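Adenosine kinase (Sinorhizobium meliloti, PDB 3UBO) probably phosphorylates adenosine with ATP as phosphate donor, as a sugar-kinase-like enzyme of the pfkB family, and is seen here holding adenosine and ADP. Local coordinates at residues V154-G159 and E184-L189; T210-F215 and D240-A245. All coordinates share one frame; numbering follows the deposited sequence.

Interaction 1: residues V154-G159 and E184-L189. With ADN (adenosine), chain C.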
# COMPACT_ATOMS: atom_id res chain seq x y z
N VAL A 154 -17.12 -8.64 23.45
CA VAL A 154 -17.40 -9.56 22.37
C VAL A 154 -16.18 -10.34 21.88
O VAL A 154 -15.04 -9.85 21.93
CB VAL A 154 -18.06 -8.89 21.26
CG1 VAL A 154 -18.48 -9.95 20.30
CG2 VAL A 154 -19.31 -8.23 21.80
N THR A 155 -16.41 -11.58 21.47
CA THR A 155 -15.44 -12.30 20.67
C THR A 155 -16.06 -12.48 19.24
O THR A 155 -17.23 -12.90 19.07
CB THR A 155 -14.90 -13.62 21.40
OG1 THR A 155 -14.14 -13.28 22.58
CG2 THR A 155 -14.03 -14.50 20.47
N TYR A 156 -15.30 -12.06 18.23
CA TYR A 156 -15.80 -12.13 16.86
C TYR A 156 -14.82 -12.86 15.97
O TYR A 156 -13.59 -12.69 16.12
CB TYR A 156 -15.99 -10.73 16.41
CG TYR A 156 -16.34 -10.50 14.96
CD1 TYR A 156 -17.66 -10.59 14.52
CD2 TYR A 156 -15.37 -10.13 14.04
CE1 TYR A 156 -18.01 -10.33 13.21
CE2 TYR A 156 -15.72 -9.84 12.70
CZ TYR A 156 -17.04 -9.94 12.28
OH TYR A 156 -17.40 -9.65 10.95
N PHE A 157 -15.36 -13.68 15.06
CA PHE A 157 -14.55 -14.62 14.26
C PHE A 157 -15.20 -14.90 12.91
O PHE A 157 -16.43 -14.84 12.77
CB PHE A 157 -14.36 -15.98 15.01
CG PHE A 157 -15.64 -16.84 15.06
CD1 PHE A 157 -16.54 -16.72 16.12
CD2 PHE A 157 -15.96 -17.70 14.01
CE1 PHE A 157 -17.71 -17.47 16.15
CE2 PHE A 157 -17.13 -18.45 14.02
CZ PHE A 157 -18.01 -18.34 15.09
N GLU A 158 -14.36 -15.25 11.92
CA GLU A 158 -14.83 -15.46 10.52
C GLU A 158 -15.44 -16.83 10.29
O GLU A 158 -14.94 -17.82 10.86
CB GLU A 158 -13.68 -15.25 9.45
CG GLU A 158 -12.91 -13.90 9.44
CD GLU A 158 -11.39 -14.13 9.28
OE1 GLU A 158 -10.66 -13.11 9.10
OE2 GLU A 158 -10.92 -15.35 9.36
N GLY A 159 -16.51 -16.92 9.50
CA GLY A 159 -16.88 -18.16 8.84
C GLY A 159 -15.68 -18.70 8.04
O GLY A 159 -15.45 -19.92 7.95
N GLU A 184 -20.08 -12.08 25.10
CA GLU A 184 -20.87 -12.38 23.91
C GLU A 184 -19.97 -12.79 22.73
O GLU A 184 -18.82 -12.31 22.62
CB GLU A 184 -21.73 -11.17 23.50
CG GLU A 184 -23.16 -11.22 24.08
CD GLU A 184 -23.88 -9.93 23.91
OE1 GLU A 184 -25.01 -9.95 23.36
OE2 GLU A 184 -23.31 -8.89 24.31
N THR A 185 -20.50 -13.66 21.87
CA THR A 185 -19.71 -14.15 20.76
C THR A 185 -20.29 -13.68 19.43
O THR A 185 -21.51 -13.69 19.23
CB THR A 185 -19.59 -15.71 20.76
OG1 THR A 185 -20.86 -16.31 20.43
CG2 THR A 185 -19.08 -16.22 22.09
N ALA A 186 -19.42 -13.32 18.50
CA ALA A 186 -19.97 -12.91 17.23
C ALA A 186 -19.31 -13.52 16.01
O ALA A 186 -18.15 -13.93 16.06
CB ALA A 186 -20.00 -11.36 17.15
N MSE A 187 -20.06 -13.55 14.91
CA MSE A 187 -19.47 -13.91 13.62
C MSE A 187 -19.94 -13.19 12.36
O MSE A 187 -21.10 -12.82 12.24
CB MSE A 187 -19.65 -15.40 13.37
CG MSE A 187 -20.93 -15.72 12.59
SE MSE A 187 -21.22 -17.70 12.53
CE MSE A 187 -19.63 -18.29 11.46
N THR A 188 -19.05 -13.05 11.38
CA THR A 188 -19.46 -12.73 10.00
C THR A 188 -19.62 -13.98 9.14
O THR A 188 -18.83 -14.90 9.25
CB THR A 188 -18.42 -11.89 9.31
OG1 THR A 188 -18.44 -12.25 7.94
CG2 THR A 188 -17.04 -12.23 9.82
N LEU A 189 -20.60 -14.05 8.27
CA LEU A 189 -20.67 -15.19 7.35
C LEU A 189 -19.60 -15.19 6.24
O LEU A 189 -19.54 -16.08 5.38
CB LEU A 189 -22.03 -15.21 6.69
CG LEU A 189 -23.07 -15.98 7.48
CD1 LEU A 189 -22.64 -15.95 8.90
CD2 LEU A 189 -24.42 -15.36 7.29
O5' ADN C . -13.62 -8.68 3.05
C5' ADN C . -12.38 -7.87 3.07
C4' ADN C . -11.08 -8.69 3.39
O4' ADN C . -11.22 -10.09 3.16
C3' ADN C . -9.58 -8.38 2.88
O3' ADN C . -8.76 -7.34 3.35
C2' ADN C . -8.90 -9.78 2.96
O2' ADN C . -7.63 -9.84 3.65
C1' ADN C . -9.99 -10.60 3.53
N9 ADN C . -9.93 -12.01 3.06
C8 ADN C . -9.91 -12.57 1.75
N7 ADN C . -9.99 -13.99 1.83
C5 ADN C . -10.08 -14.30 3.20
C6 ADN C . -10.16 -15.53 3.90
N6 ADN C . -10.21 -16.79 3.22
N1 ADN C . -10.23 -15.48 5.34
C2 ADN C . -10.22 -14.23 6.03
N3 ADN C . -10.14 -12.98 5.37
C4 ADN C . -10.05 -13.05 3.96
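One face of the F157 ring is taken by M187, a selenomethionine: its CB sits over the ring, 4.0 Å from the centroid of F157 and offset toward the rim, a CH-pi contact. Its selenium lies obliquely off the same ring, a Met-aromatic contact, and a bend at the third torsion (chi3 -64°) carries M187 CE to within 3.6 Å of F157 CE2. The opposite side of the sheet holds the Y156 ring. At its edge, near the ring plane, comes the A186 methyl, with CB 3.6 Å from Y156 CD1. V154 CG1 meets that same A186 CB at 3.8 Å, so two side chains of one strand share a single methyl of the next. With an alanine at Y156, this methyl would probably lose its ring neighbour and a gap would open beside A186.

Between these two layers of side chains the backbones run parallel: T155 N gives a hydrogen bond to E184 O at 2.8 Å, F157 N to A186 O, and G159 N to T188 O. At the strand end, E158 reaches the ligand, OE1 lying 3.3 Å from C2 of adenosine; its carboxylate is held by the backbone N atoms of N13 and A63. Two adjacent parallel strands joined through helix 168-179 form a beta-alpha-beta unit of the ribokinase-like fold, with the adenosine pocket at the C-terminal end of strand 152-158.

Interaction 2: residues T210-F215 and D240-A245; sequences TVDIVF and DCKLAA
D212, A245 and V214 carry most of this contact. D212 and K242 lie side by side and point the same way, the lysine chain extended beyond CG, and their ends meet in a salt bridge with OD1 of D212 3.3 Å from NZ of K242. CG of D212 lies anti to its carbonyl carbon (chi1 -68°), which brings OD1 to the lysine, while OD2 accepts hydrogen bonds from T185 N and H179 NE2. The aspartate therefore ties the exposed K242 to the neighbouring strand 184-188.

V214 takes part with both backbone and side chain. Its N donates to L243 O at 3.0 Å with a fairly straight N-H...O angle of 156°, the donor tilted 19° from the carbonyl plane. L243 O also receives a CA-H...O contact from I213 CA at 3.2 Å, so one carbonyl gathers two successive residues. The V214 side chain meets two residues of 240-245: its CB is 4.0 Å from C241 SG and 4.1 Å from A244 CB, a small apolar cluster that M206 of helix 199-207 also touches.

A245 closes the far end. Its CB approaches the F215 ring obliquely, 3.8 Å from CD1, while its carbonyl O takes a CA-H...O contact from F215 CA at 3.3 Å. F286 of helix 278-290 packs edge-to-face with the F215 ring and also touches A245.

Here the chain, returning from helix 230-240, runs alongside strand 213-217 in roughly the same direction and leads into 246-247, the last strand of the parallel sheet: a beta-alpha-beta crossover at the sheet margin of a ribokinase-like alpha/beta core.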
# COMPACT_ATOMS: atom_id res chain seq x y z
N THR A 210 -23.84 -21.18 20.71
CA THR A 210 -22.39 -20.95 20.64
C THR A 210 -22.01 -19.53 20.14
O THR A 210 -21.15 -18.87 20.77
CB THR A 210 -21.66 -21.93 19.73
OG1 THR A 210 -21.89 -23.27 20.19
CG2 THR A 210 -20.17 -21.64 19.80
N VAL A 211 -22.65 -19.09 19.04
CA VAL A 211 -22.54 -17.76 18.51
C VAL A 211 -23.82 -17.04 18.81
O VAL A 211 -24.93 -17.46 18.38
CB VAL A 211 -22.40 -17.74 16.94
CG1 VAL A 211 -22.33 -16.32 16.39
CG2 VAL A 211 -21.17 -18.47 16.53
N ASP A 212 -23.63 -15.92 19.48
CA ASP A 212 -24.68 -14.98 19.79
C ASP A 212 -25.11 -14.17 18.55
O ASP A 212 -26.21 -14.38 18.02
CB ASP A 212 -24.17 -14.05 20.90
CG ASP A 212 -24.00 -14.77 22.19
OD1 ASP A 212 -24.91 -15.60 22.44
OD2 ASP A 212 -23.00 -14.53 22.94
N ILE A 213 -24.22 -13.26 18.12
CA ILE A 213 -24.47 -12.26 17.05
C ILE A 213 -23.99 -12.67 15.62
O ILE A 213 -22.87 -13.22 15.45
CB ILE A 213 -23.79 -10.91 17.42
CG1 ILE A 213 -24.18 -10.49 18.85
CG2 ILE A 213 -24.15 -9.84 16.41
CD1 ILE A 213 -23.16 -9.62 19.55
N VAL A 214 -24.83 -12.42 14.62
CA VAL A 214 -24.49 -12.77 13.24
C VAL A 214 -24.43 -11.59 12.25
O VAL A 214 -25.48 -10.99 11.93
CB VAL A 214 -25.49 -13.82 12.72
CG1 VAL A 214 -25.46 -13.91 11.20
CG2 VAL A 214 -25.17 -15.13 13.35
N PHE A 215 -23.23 -11.22 11.76
CA PHE A 215 -23.13 -10.23 10.64
C PHE A 215 -23.05 -10.96 9.30
O PHE A 215 -22.37 -12.01 9.20
CB PHE A 215 -21.91 -9.31 10.75
CG PHE A 215 -21.85 -8.52 12.03
CD1 PHE A 215 -22.11 -7.16 12.01
CD2 PHE A 215 -21.50 -9.14 13.25
CE1 PHE A 215 -22.03 -6.41 13.16
CE2 PHE A 215 -21.44 -8.39 14.43
CZ PHE A 215 -21.73 -7.00 14.36
N ASP A 240 -32.51 -17.88 15.06
CA ASP A 240 -31.34 -18.73 15.31
C ASP A 240 -30.21 -18.04 16.10
O ASP A 240 -29.28 -18.73 16.62
CB ASP A 240 -30.86 -19.37 14.01
CG ASP A 240 -31.97 -20.14 13.30
OD1 ASP A 240 -33.07 -20.27 13.89
OD2 ASP A 240 -31.75 -20.61 12.16
N CYS A 241 -30.30 -16.71 16.19
CA CYS A 241 -29.41 -15.89 17.04
C CYS A 241 -30.14 -14.78 17.84
O CYS A 241 -31.27 -14.42 17.53
CB CYS A 241 -28.25 -15.31 16.21
SG CYS A 241 -28.83 -14.32 14.81
N LYS A 242 -29.47 -14.23 18.85
CA LYS A 242 -30.04 -13.15 19.66
C LYS A 242 -30.24 -11.92 18.80
O LYS A 242 -31.32 -11.30 18.77
CB LYS A 242 -29.14 -12.82 20.87
CG LYS A 242 -29.09 -14.00 21.85
CD LYS A 242 -28.19 -13.81 23.09
CE LYS A 242 -27.75 -15.19 23.66
NZ LYS A 242 -26.97 -15.03 24.94
N LEU A 243 -29.16 -11.61 18.07
CA LEU A 243 -28.93 -10.38 17.33
C LEU A 243 -28.26 -10.71 15.98
O LEU A 243 -27.37 -11.59 15.89
CB LEU A 243 -28.03 -9.45 18.18
CG LEU A 243 -27.86 -8.04 17.65
CD1 LEU A 243 -29.22 -7.56 17.16
CD2 LEU A 243 -27.23 -7.09 18.70
N ALA A 244 -28.69 -10.02 14.93
CA ALA A 244 -28.16 -10.26 13.58
C ALA A 244 -28.25 -9.01 12.61
O ALA A 244 -29.31 -8.65 12.09
CB ALA A 244 -28.85 -11.46 12.99
N ALA A 245 -27.09 -8.38 12.37
CA ALA A 245 -26.93 -7.29 11.42
C ALA A 245 -26.69 -7.74 9.95
O ALA A 245 -25.84 -8.61 9.70
CB ALA A 245 -25.80 -6.37 11.91

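In the fold
The two contacts come in series along the chain, interaction 1 closing before interaction 2 opens, and their centres lie about 8 Å apart. Both reach the same parallel sheet, where strand 184-188 of interaction 1 is the direct neighbour of strand 213-217 of interaction 2. A probable hydrogen bond from F215 N to M187 O, at 2.7 Å, joins them, and T185 OG1 pairs with T210 O at 2.6 Å. Interaction 1 sits nearer the middle of the sheet and reaches adenosine through E158; in interaction 2 the loop 240-245 leads into the margin strand 246-247, whose T247 belongs to the ADP pocket. The same sheet thus contributes residues to both ligand pockets.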